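Side-chain contacts in hypothetical protein (PDB 4JGL), which is of unknown function, an orphan protein from Bacteroides eggerthii with a streptavidin-like beta fold that carries two extra alpha helices: residues K103-M106 and K107-P110; E143-Y146 and K147-L151; R156-E159 and F160-V164. One frame throughout, in Å; residues are numbered along the deposited sequence. Where two conformers were deposited one is given.

Contact 1 (K103-M106 and K107-P110); sequences KSSM and KNTP
Ser-105 turns its side chain toward the backbone amides of Lys-107 and Asn-108. Its CB comes first, lying 3.9 Å from Asn-108 CB. Beyond it, OG stands anti to the backbone N and beside the carbonyl carbon (chi1 162°), which swings the hydroxyl forward along the chain to meet two successive amides. Lys-107 N donates to Ser-105 OG at 3.0 Å, while Asn-108 N reaches the same oxygen at 3.2 Å in a bent, weak bond. The carbonyl oxygen of Ser-105 is gripped as well: Thr-109 N donates to Ser-105 O at 3.1 Å, and Asn-108 N adds a weak second bond. One serine thus collects three consecutive N-H groups with its two oxygens. This is an ST motif, the hydroxyl taking the amide two residues on and the carbonyl the amide four residues on, and it bends the loop from strand 96-103 to strand 112-116, both of which pair with strand 78-92. Two waters join the sides of the turn. Water 1 sits 2.7 Å from both Ser-104 OG and Thr-109 OG1, bridging hydroxyls that are themselves too far apart to bond; Ser-104 CB also packs beside Thr-109 OG1. Water 2 donates to two carbonyls, lying 2.8 Å from both Met-106 O and Thr-109 O. The selenomethionine Met-106 sends its twice-bent chain away from the turn onto Thr-82 and Pro-83 of strand 78-92, and Thr-109 rests on Pro-83, Asn-68 and Tyr-70.

Contact 2 (E143-Y146 and K147-L151); sequences EARY and KFEDL
One face of helix 142-153, one of the two helices added to the streptavidin-like fold, carries a salt bridge between Arg-145 and Glu-149, a helical turn apart. Arg-145 NH1 donates to Glu-149 OE1 at 2.9 Å, but the bond is bent, with an N-H...O angle of 133°. OE1 is met on its syn side, slightly out of the carboxylate plane, and the guanidinium and carboxylate planes stand 63° apart, so this is a single-pronged bridge and not a flat paired one. The arginine chain leaves with CG anti to the backbone N and then bends about the CG-CD bond (chi3 66°), crossing the acid at a slant and bringing NH1 to Glu-149 OE1; Arg-145 CG packs 3.4 Å from Glu-149 OE2 on the way. That second oxygen is hydrogen-bonded to Tyr-47 OH, so both ends of the carboxylate are held. Tyr-146 covers one face of the guanidinium, its CD1 lying 4.2 Å above the plane over the centre of the Arg-145 group, while Arg-145 NE is hydrogen-bonded to an unidentified ligand, probably from the crystallisation liquor. Towards the barrel the helix presents Phe-148, which lies on Leu-56 and Met-58, its ring meeting that of Tyr-47. The edge of the same ring comes back to its own helix, with Phe-148 CD2 3.4 Å from Ala-144 O; that oxygen also accepts Phe-148 N at 3.2 Å. Lys-147 NZ is hydrogen-bonded to Tyr-65 OH, and the chain makes a cation-pi contact with Tyr-45. An i to i+4 salt bridge along its flank, with Phe-148, Leu-151 and the stem of Lys-147 laid on the strands, is typical of an amphipathic alpha helix packed against a beta-sheet.

Contact 3 (R156-E159 and F160-V164); sequences RCAE and FKNLV. With EDO (1,2-ethanediol), chain E.
Asn-162 folds its amide back onto the carbonyl oxygen of Ala-158 without bonding to it. With CG beside the backbone N (chi1 -67°), Asn-162 CG comes within 3.1 Å of Ala-158 O, yet ND2 approaches that oxygen at too poor an angle for a hydrogen bond. The backbone supplies the bond instead: Asn-162 N donates to Ala-158 O at 2.8 Å. This is the first turn of helix 158-165, the second of the two helices that supplement the streptavidin-like fold, with Cys-157 at its N-cap position. The carbonyl of Cys-157 takes two amides, a straight bond from Lys-161 N to Cys-157 O at 3.0 Å and a weak, strongly bent one from Phe-160 N. The Cys-157 and Phe-160 side chains meet through their CB atoms, 4.4 Å apart, and both turn into the core. The Phe-160 ring reaches Ile-67, Val-87 and Leu-151 and meets that of Phe-152. Lys-161 points off to one side of that ring, its chain touching Glu-153 of helix 142-153. The chain runs extended to CE and bends only at the last torsion, which brings NZ to Asp-165 OD2 in a salt bridge one turn further along the helix. Lys-161 NZ also donates to O2 of a 1,2-ethanediol molecule at 3.1 Å; the diol, probably from the crystallisation liquor, is hydrogen-bonded to Asp-165 OD1 as well. A methionine in place of Lys-161 would probably cost the Asp-165 carboxylate this charged partner and the diol one of its donors. Further on, Leu-163 CB packs beside the carbonyl of Glu-159, and Leu-163 N donates to Glu-159 O at 3.2 Å from well above the carbonyl plane, 41° out of it.

In the fold
Contacts 2 and 3 sit on consecutive helices, 142-153 and 158-165, with centres about 14 Å apart; they touch where Leu-151 O lies 3.3 Å from Cys-157 CB. Contact 1 stands about 25 Å from contact 2 between centres, on the opposite side of the chain's centre. It comes nearer to contact 3, about 8 Å between nearest atoms, and strand 96-103 links the two: contact 3 packs on Leu-97, Ile-99 and Ile-101, and contact 1 lies at its end. The function is unknown; the calcium site at Thr-117, Cys-120 and Ser-123 follows strand 112-116, to which contact 1 leads. The ethanediol at contact 3 and unidentified molecule at Arg-145 probably come from the crystallisation liquor.

Contact 1 (K103-M106 and K107-P110)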
ATOM      1  N   LYS A 103       3.371  -3.941 -15.610  1.00 14.35           N
ATOM      2  CA  LYS A 103       4.636  -4.073 -14.900  1.00 14.05           C
ATOM      3  C   LYS A 103       5.124  -2.683 -14.536  1.00 14.30           C
ATOM      4  O   LYS A 103       5.159  -1.817 -15.409  1.00 17.46           O
ATOM      5  CB  LYS A 103       5.672  -4.756 -15.804  1.00 16.74           C
ATOM      6  CG  LYS A 103       6.949  -5.075 -15.088  1.00 20.58           C
ATOM      7  CD  LYS A 103       7.883  -5.931 -15.946  1.00 28.15           C
ATOM      8  CE  LYS A 103       9.089  -6.378 -15.134  1.00 34.45           C
ATOM      9  NZ  LYS A 103       9.839  -5.216 -14.560  1.00 38.77           N
ATOM     10  N   SER A 104       5.521  -2.468 -13.288  1.00 12.58           N
ATOM     11  CA  SER A 104       6.074  -1.208 -12.850  1.00 12.71           C
ATOM     12  C   SER A 104       7.517  -1.092 -13.309  1.00 14.43           C
ATOM     13  O   SER A 104       8.260  -2.074 -13.320  1.00 18.26           O
ATOM     14  CB  SER A 104       6.064  -1.103 -11.327  1.00 13.31           C
ATOM     15  OG  SER A 104       4.758  -1.207 -10.802  1.00 13.79           O
ATOM     16  N   SER A 105       7.912   0.115 -13.655  1.00 13.45           N
ATOM     17  CA  SER A 105       9.301   0.400 -13.975  1.00 14.84           C
ATOM     18  C   SER A 105      10.066   0.747 -12.717  1.00 15.13           C
ATOM     19  O   SER A 105       9.593   1.514 -11.878  1.00 16.40           O
ATOM     20  CB  SER A 105       9.341   1.595 -14.903  1.00 17.70           C
ATOM     21  OG  SER A 105      10.641   2.180 -14.936  1.00 21.78           O
HETATM   22  N   MSE A 106      11.275   0.207 -12.592  1.00 16.10           N
HETATM   23  CA  MSE A 106      12.172   0.584 -11.518  1.00 16.68           C
HETATM   24  C   MSE A 106      12.593   2.057 -11.547  1.00 16.90           C
HETATM   25  O   MSE A 106      12.970   2.645 -10.524  1.00 19.08           O
HETATM   26  CB  MSE A 106      13.436  -0.279 -11.648  1.00 17.17           C
HETATM   27  CG  MSE A 106      13.226  -1.712 -11.320  1.00 20.29           C
HETATM   28 SE   MSE A 106      12.756  -2.013  -9.522  0.75 22.72          SE
HETATM   29  CE  MSE A 106      14.337  -1.283  -8.596  1.00 26.99           C
ATOM     30  N   LYS A 107      12.583   2.641 -12.738  1.00 16.24           N
ATOM     31  CA  LYS A 107      12.973   4.026 -12.924  1.00 18.06           C
ATOM     32  C   LYS A 107      11.823   4.990 -12.616  1.00 18.55           C
ATOM     33  O   LYS A 107      12.052   6.132 -12.240  1.00 24.30           O
ATOM     34  CB  LYS A 107      13.425   4.228 -14.366  1.00 19.95           C
ATOM     35  CG  LYS A 107      14.673   3.396 -14.751  1.00 23.62           C
ATOM     36  CD  LYS A 107      14.987   3.455 -16.255  1.00 28.31           C
ATOM     37  CE  LYS A 107      16.334   2.746 -16.580  1.00 31.23           C
ATOM     38  NZ  LYS A 107      16.181   1.263 -16.562  1.00 33.98           N
ATOM     39  N   ASN A 108      10.593   4.559 -12.832  1.00 13.73           N
ATOM     40  CA  ASN A 108       9.457   5.488 -12.854  1.00 14.37           C
ATOM     41  C   ASN A 108       8.444   5.317 -11.728  1.00 12.89           C
ATOM     42  O   ASN A 108       7.555   6.138 -11.592  1.00 15.45           O
ATOM     43  CB  ASN A 108       8.769   5.409 -14.208  1.00 16.12           C
ATOM     44  CG  ASN A 108       9.678   5.880 -15.336  1.00 19.37           C
ATOM     45  OD1 ASN A 108      10.508   6.739 -15.123  1.00 23.61           O
ATOM     46  ND2 ASN A 108       9.524   5.307 -16.507  1.00 26.62           N
ATOM     47  N   THR A 109       8.545   4.237 -10.972  1.00 12.57           N
ATOM     48  CA  THR A 109       7.769   4.029  -9.748  1.00 12.51           C
ATOM     49  C   THR A 109       8.727   4.109  -8.566  1.00 13.06           C
ATOM     50  O   THR A 109       9.746   3.427  -8.584  1.00 13.70           O
ATOM     51  CB  THR A 109       7.075   2.664  -9.754  1.00 11.36           C
ATOM     52  OG1 THR A 109       6.073   2.673 -10.778  1.00 13.12           O
ATOM     53  CG2 THR A 109       6.379   2.369  -8.417  1.00 12.45           C
ATOM     54  N   PRO A 110       8.409   4.910  -7.532  1.00 14.45           N
ATOM     55  CA  PRO A 110       9.352   5.031  -6.427  1.00 16.41           C
ATOM     56  C   PRO A 110       9.478   3.750  -5.607  1.00 13.00           C
ATOM     57  O   PRO A 110       8.488   3.029  -5.421  1.00 14.27           O
ATOM     58  CB  PRO A 110       8.733   6.139  -5.553  1.00 17.56           C
ATOM     59  CG  PRO A 110       7.353   6.253  -5.923  1.00 21.86           C
ATOM     60  CD  PRO A 110       7.255   5.813  -7.372  1.00 15.77           C
TER
HETATM   61  O   HOH W   1       3.712   1.288 -10.876  1.00 15.54           O
HETATM   62  O   HOH W   2      12.259   2.584  -7.850  1.00 21.06           O

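Contact 2 (E143-Y146 and K147-L151)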
ATOM      1  N   GLU A 143      -9.415  -0.428   9.576  1.00 10.40           N
ATOM      2  CA  GLU A 143     -10.272  -0.165   8.443  1.00 10.67           C
ATOM      3  C   GLU A 143      -9.523  -0.288   7.109  1.00  9.66           C
ATOM      4  O   GLU A 143     -10.096  -0.739   6.124  1.00 10.82           O
ATOM      5  CB  GLU A 143     -10.984   1.181   8.609  1.00 11.95           C
ATOM      6  CG  GLU A 143     -12.029   1.138   9.731  1.00 11.76           C
ATOM      7  CD  GLU A 143     -12.679   2.451  10.048  1.00 13.49           C
ATOM      8  OE1 GLU A 143     -12.107   3.510   9.753  1.00 16.59           O
ATOM      9  OE2 GLU A 143     -13.753   2.391  10.659  1.00 15.33           O
ATOM     10  N   ALA A 144      -8.244   0.072   7.077  1.00 10.04           N
ATOM     11  CA  ALA A 144      -7.471  -0.101   5.871  1.00 10.36           C
ATOM     12  C   ALA A 144      -7.340  -1.582   5.533  1.00  9.39           C
ATOM     13  O   ALA A 144      -7.407  -1.989   4.377  1.00 10.60           O
ATOM     14  CB  ALA A 144      -6.067   0.552   6.046  1.00 11.95           C
ATOM     15  N   ARG A 145      -7.106  -2.407   6.557  1.00  9.36           N
ATOM     16  CA  ARG A 145      -7.062  -3.844   6.368  1.00  9.51           C
ATOM     17  C   ARG A 145      -8.393  -4.362   5.821  1.00 10.28           C
ATOM     18  O   ARG A 145      -8.426  -5.152   4.896  1.00 10.73           O
ATOM     19  CB  ARG A 145      -6.695  -4.557   7.678  1.00 10.73           C
ATOM     20  CG  ARG A 145      -6.656  -6.062   7.531  1.00 11.85           C
ATOM     21  CD  ARG A 145      -6.113  -6.777   8.741  1.00 13.44           C
ATOM     22  NE  ARG A 145      -6.955  -6.663   9.921  1.00 13.25           N
ATOM     23  CZ  ARG A 145      -7.996  -7.447  10.197  1.00 13.58           C
ATOM     24  NH1 ARG A 145      -8.427  -8.377   9.342  1.00 15.19           N
ATOM     25  NH2 ARG A 145      -8.619  -7.302  11.355  1.00 14.77           N
ATOM     26  N   TYR A 146      -9.495  -3.935   6.417  1.00 10.62           N
ATOM     27  CA  TYR A 146     -10.803  -4.380   5.958  1.00 11.21           C
ATOM     28  C   TYR A 146     -11.022  -4.034   4.492  1.00 12.04           C
ATOM     29  O   TYR A 146     -11.617  -4.818   3.739  1.00 12.72           O
ATOM     30  CB  TYR A 146     -11.952  -3.800   6.762  1.00 11.65           C
ATOM     31  CG  TYR A 146     -11.900  -3.947   8.246  1.00 11.18           C
ATOM     32  CD1 TYR A 146     -11.275  -5.023   8.866  1.00 12.39           C
ATOM     33  CD2 TYR A 146     -12.504  -3.005   9.045  1.00 12.15           C
ATOM     34  CE1 TYR A 146     -11.245  -5.106  10.264  1.00 13.96           C
ATOM     35  CE2 TYR A 146     -12.481  -3.086  10.395  1.00 12.80           C
ATOM     36  CZ  TYR A 146     -11.864  -4.135  11.011  1.00 12.59           C
ATOM     37  OH  TYR A 146     -11.852  -4.179  12.400  1.00 15.97           O
ATOM     38  N   LYS A 147     -10.560  -2.859   4.080  1.00 10.66           N
ATOM     39  CA  LYS A 147     -10.743  -2.389   2.709  1.00 12.02           C
ATOM     40  C   LYS A 147     -10.033  -3.307   1.726  1.00 11.04           C
ATOM     41  O   LYS A 147     -10.602  -3.728   0.723  1.00 13.15           O
ATOM     42  CB  LYS A 147     -10.264  -0.947   2.582  1.00 12.67           C
ATOM     43  CG  LYS A 147     -10.557  -0.291   1.259  1.00 13.67           C
ATOM     44  CD  LYS A 147     -10.006   1.138   1.266  1.00 16.99           C
ATOM     45  CE  LYS A 147     -10.450   1.961   0.079  1.00 19.98           C
ATOM     46  NZ  LYS A 147     -11.899   2.279   0.070  1.00 23.96           N
ATOM     47  N   PHE A 148      -8.781  -3.632   1.993  1.00 10.27           N
ATOM     48  CA  PHE A 148      -8.064  -4.549   1.130  1.00 10.82           C
ATOM     49  C   PHE A 148      -8.710  -5.943   1.111  1.00 11.92           C
ATOM     50  O   PHE A 148      -8.833  -6.567   0.053  1.00 12.62           O
ATOM     51  CB  PHE A 148      -6.596  -4.714   1.558  1.00 10.34           C
ATOM     52  CG  PHE A 148      -5.674  -3.643   1.027  1.00 10.11           C
ATOM     53  CD1 PHE A 148      -5.146  -3.749  -0.236  1.00 10.86           C
ATOM     54  CD2 PHE A 148      -5.308  -2.568   1.800  1.00 10.68           C
ATOM     55  CE1 PHE A 148      -4.273  -2.789  -0.717  1.00 11.68           C
ATOM     56  CE2 PHE A 148      -4.444  -1.587   1.304  1.00 10.40           C
ATOM     57  CZ  PHE A 148      -3.913  -1.720   0.065  1.00 11.91           C
ATOM     58  N   GLU A 149      -9.077  -6.437   2.287  1.00 11.66           N
ATOM     59  CA  GLU A 149      -9.568  -7.807   2.367  1.00 12.17           C
ATOM     60  C   GLU A 149     -10.933  -7.944   1.694  1.00 13.20           C
ATOM     61  O   GLU A 149     -11.223  -8.966   1.062  1.00 14.78           O
ATOM     62  CB  GLU A 149      -9.508  -8.303   3.805  1.00 12.31           C
ATOM     63  CG  GLU A 149      -8.035  -8.440   4.204  1.00 13.10           C
ATOM     64  CD  GLU A 149      -7.733  -8.785   5.633  1.00 14.39           C
ATOM     65  OE1 GLU A 149      -8.643  -8.739   6.495  1.00 16.13           O
ATOM     66  OE2 GLU A 149      -6.530  -9.069   5.914  1.00 14.27           O
ATOM     67  N   ASP A 150     -11.757  -6.918   1.786  1.00 12.03           N
ATOM     68  CA  ASP A 150     -13.027  -6.907   1.056  1.00 13.51           C
ATOM     69  C   ASP A 150     -12.798  -6.909  -0.452  1.00 14.26           C
ATOM     70  O   ASP A 150     -13.481  -7.618  -1.197  1.00 15.85           O
ATOM     71  CB  ASP A 150     -13.854  -5.687   1.450  1.00 14.47           C
ATOM     72  CG  ASP A 150     -15.127  -5.579   0.693  1.00 22.49           C
ATOM     73  OD1 ASP A 150     -16.051  -6.334   1.040  1.00 25.03           O
ATOM     74  OD2 ASP A 150     -15.207  -4.742  -0.237  1.00 28.34           O
ATOM     75  N   LEU A 151     -11.846  -6.105  -0.916  1.00 13.72           N
ATOM     76  CA  LEU A 151     -11.521  -6.046  -2.319  0.50 12.48           C
ATOM     77  C   LEU A 151     -11.010  -7.413  -2.823  1.00 12.91           C
ATOM     78  O   LEU A 151     -11.448  -7.897  -3.869  1.00 16.11           O
ATOM     79  CB  LEU A 151     -10.545  -4.888  -2.530  0.50 12.94           C
ATOM     80  CG  LEU A 151     -10.101  -4.581  -3.935  0.50 13.31           C
ATOM     81  CD1 LEU A 151     -11.260  -4.056  -4.760  0.50 16.19           C
ATOM     82  CD2 LEU A 151      -8.910  -3.592  -3.892  0.50 12.80           C
TER

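Contact 3 (R156-E159 and F160-V164)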
ATOM      1  N   ARG A 156     -16.090 -10.022  -8.139  1.00 22.73           N
ATOM      2  CA  ARG A 156     -15.661  -9.375  -9.386  1.00 22.12           C
ATOM      3  C   ARG A 156     -14.142  -9.192  -9.531  1.00 22.12           C
ATOM      4  O   ARG A 156     -13.646  -8.788 -10.604  1.00 22.48           O
ATOM      5  CB  ARG A 156     -16.308  -8.000  -9.482  1.00 21.93           C
ATOM      6  CG  ARG A 156     -17.843  -8.014  -9.390  1.00 21.04           C
ATOM      7  CD  ARG A 156     -18.376  -6.617  -9.276  1.00 22.91           C
ATOM      8  NE  ARG A 156     -17.946  -5.988  -8.031  1.00 21.66           N
ATOM      9  CZ  ARG A 156     -18.149  -4.718  -7.707  1.00 24.74           C
ATOM     10  NH1 ARG A 156     -18.773  -3.892  -8.533  1.00 26.66           N
ATOM     11  NH2 ARG A 156     -17.702  -4.260  -6.536  1.00 27.85           N
ATOM     12  N   CYS A 157     -13.396  -9.471  -8.460  1.00 21.61           N
ATOM     13  CA  CYS A 157     -11.971  -9.144  -8.397  1.00 19.29           C
ATOM     14  C   CYS A 157     -11.045 -10.331  -8.485  1.00 19.60           C
ATOM     15  O   CYS A 157      -9.886 -10.233  -8.128  1.00 19.00           O
ATOM     16  CB  CYS A 157     -11.669  -8.373  -7.119  1.00 19.58           C
ATOM     17  SG  CYS A 157     -12.400  -6.760  -7.156  1.00 21.46           S
ATOM     18  N   ALA A 158     -11.526 -11.445  -9.018  1.00 21.12           N
ATOM     19  CA  ALA A 158     -10.668 -12.603  -9.195  1.00 20.64           C
ATOM     20  C   ALA A 158      -9.361 -12.318  -9.907  1.00 19.97           C
ATOM     21  O   ALA A 158      -8.323 -12.827  -9.535  1.00 21.25           O
ATOM     22  CB  ALA A 158     -11.425 -13.715  -9.925  1.00 23.06           C
ATOM     23  N   GLU A 159      -9.389 -11.471 -10.927  1.00 20.13           N
ATOM     24  CA  GLU A 159      -8.179 -11.150 -11.661  1.00 21.37           C
ATOM     25  C   GLU A 159      -7.120 -10.555 -10.728  1.00 19.83           C
ATOM     26  O   GLU A 159      -5.923 -10.811 -10.861  1.00 20.03           O
ATOM     27  CB  GLU A 159      -8.538 -10.163 -12.768  1.00 23.60           C
ATOM     28  CG  GLU A 159      -7.486  -9.933 -13.793  1.00 26.34           C
ATOM     29  CD  GLU A 159      -8.005  -9.184 -15.031  1.00 22.52           C
ATOM     30  OE1 GLU A 159      -9.226  -8.920 -15.167  1.00 21.66           O
ATOM     31  OE2 GLU A 159      -7.160  -8.851 -15.879  1.00 29.55           O
ATOM     32  N   PHE A 160      -7.577  -9.727  -9.785  1.00 17.68           N
ATOM     33  CA  PHE A 160      -6.679  -9.134  -8.790  1.00 15.66           C
ATOM     34  C   PHE A 160      -6.221 -10.136  -7.736  1.00 14.53           C
ATOM     35  O   PHE A 160      -5.036 -10.234  -7.460  1.00 15.41           O
ATOM     36  CB  PHE A 160      -7.375  -7.923  -8.155  1.00 15.28           C
ATOM     37  CG  PHE A 160      -6.644  -7.295  -6.987  1.00 15.24           C
ATOM     38  CD1 PHE A 160      -5.308  -6.933  -7.062  1.00 15.56           C
ATOM     39  CD2 PHE A 160      -7.324  -7.030  -5.831  1.00 17.57           C
ATOM     40  CE1 PHE A 160      -4.685  -6.304  -6.001  1.00 17.40           C
ATOM     41  CE2 PHE A 160      -6.696  -6.406  -4.777  1.00 18.46           C
ATOM     42  CZ  PHE A 160      -5.372  -6.076  -4.855  1.00 20.09           C
ATOM     43  N   LYS A 161      -7.163 -10.865  -7.166  1.00 15.61           N
ATOM     44  CA  LYS A 161      -6.860 -11.885  -6.165  1.00 16.14           C
ATOM     45  C   LYS A 161      -5.872 -12.897  -6.728  1.00 15.51           C
ATOM     46  O   LYS A 161      -4.889 -13.241  -6.076  1.00 17.05           O
ATOM     47  CB  LYS A 161      -8.140 -12.578  -5.709  1.00 17.39           C
ATOM     48  CG  LYS A 161      -7.929 -13.613  -4.586  1.00 20.31           C
ATOM     49  CD  LYS A 161      -9.238 -14.266  -4.154  1.00 23.66           C
ATOM     50  CE  LYS A 161      -9.069 -15.167  -2.924  1.00 31.18           C
ATOM     51  NZ  LYS A 161      -7.912 -16.054  -3.043  1.00 35.60           N
ATOM     52  N   ASN A 162      -6.117 -13.340  -7.961  1.00 17.94           N
ATOM     53  CA  ASN A 162      -5.258 -14.352  -8.581  1.00 18.62           C
ATOM     54  C   ASN A 162      -3.864 -13.829  -8.855  1.00 16.88           C
ATOM     55  O   ASN A 162      -2.887 -14.529  -8.671  1.00 17.93           O
ATOM     56  CB  ASN A 162      -5.867 -14.888  -9.883  1.00 19.83           C
ATOM     57  CG  ASN A 162      -7.147 -15.686  -9.660  1.00 23.73           C
ATOM     58  OD1 ASN A 162      -7.441 -16.120  -8.550  1.00 27.44           O
ATOM     59  ND2 ASN A 162      -7.927 -15.863 -10.725  1.00 29.35           N
ATOM     60  N   LEU A 163      -3.746 -12.576  -9.301  1.00 17.19           N
ATOM     61  CA  LEU A 163      -2.428 -11.985  -9.471  1.00 17.94           C
ATOM     62  C   LEU A 163      -1.617 -12.012  -8.177  1.00 16.97           C
ATOM     63  O   LEU A 163      -0.439 -12.346  -8.173  1.00 17.81           O
ATOM     64  CB  LEU A 163      -2.541 -10.529  -9.968  1.00 18.97           C
ATOM     65  CG  LEU A 163      -1.234  -9.732 -10.040  1.00 20.96           C
ATOM     66  CD1 LEU A 163      -0.262 -10.311 -11.064  1.00 24.19           C
ATOM     67  CD2 LEU A 163      -1.540  -8.281 -10.368  1.00 22.20           C
ATOM     68  N   VAL A 164      -2.250 -11.615  -7.080  1.00 16.31           N
ATOM     69  CA  VAL A 164      -1.576 -11.583  -5.799  1.00 15.63           C
ATOM     70  C   VAL A 164      -1.251 -13.009  -5.322  1.00 15.98           C
ATOM     71  O   VAL A 164      -0.134 -13.286  -4.923  1.00 17.97           O
ATOM     72  CB  VAL A 164      -2.393 -10.809  -4.765  1.00 16.59           C
ATOM     73  CG1 VAL A 164      -1.802 -10.973  -3.351  1.00 19.05           C
ATOM     74  CG2 VAL A 164      -2.429  -9.315  -5.142  1.00 17.79           C
TER
HETATM   75  C1  EDO E 203      -4.877 -12.348  -0.479  1.00 27.05           C
HETATM   76  O1  EDO E 203      -5.304 -12.762   0.825  1.00 30.91           O
HETATM   77  C2  EDO E 203      -5.942 -12.783  -1.469  1.00 28.07           C
HETATM   78  O2  EDO E 203      -6.042 -14.211  -1.443  1.00 28.06           O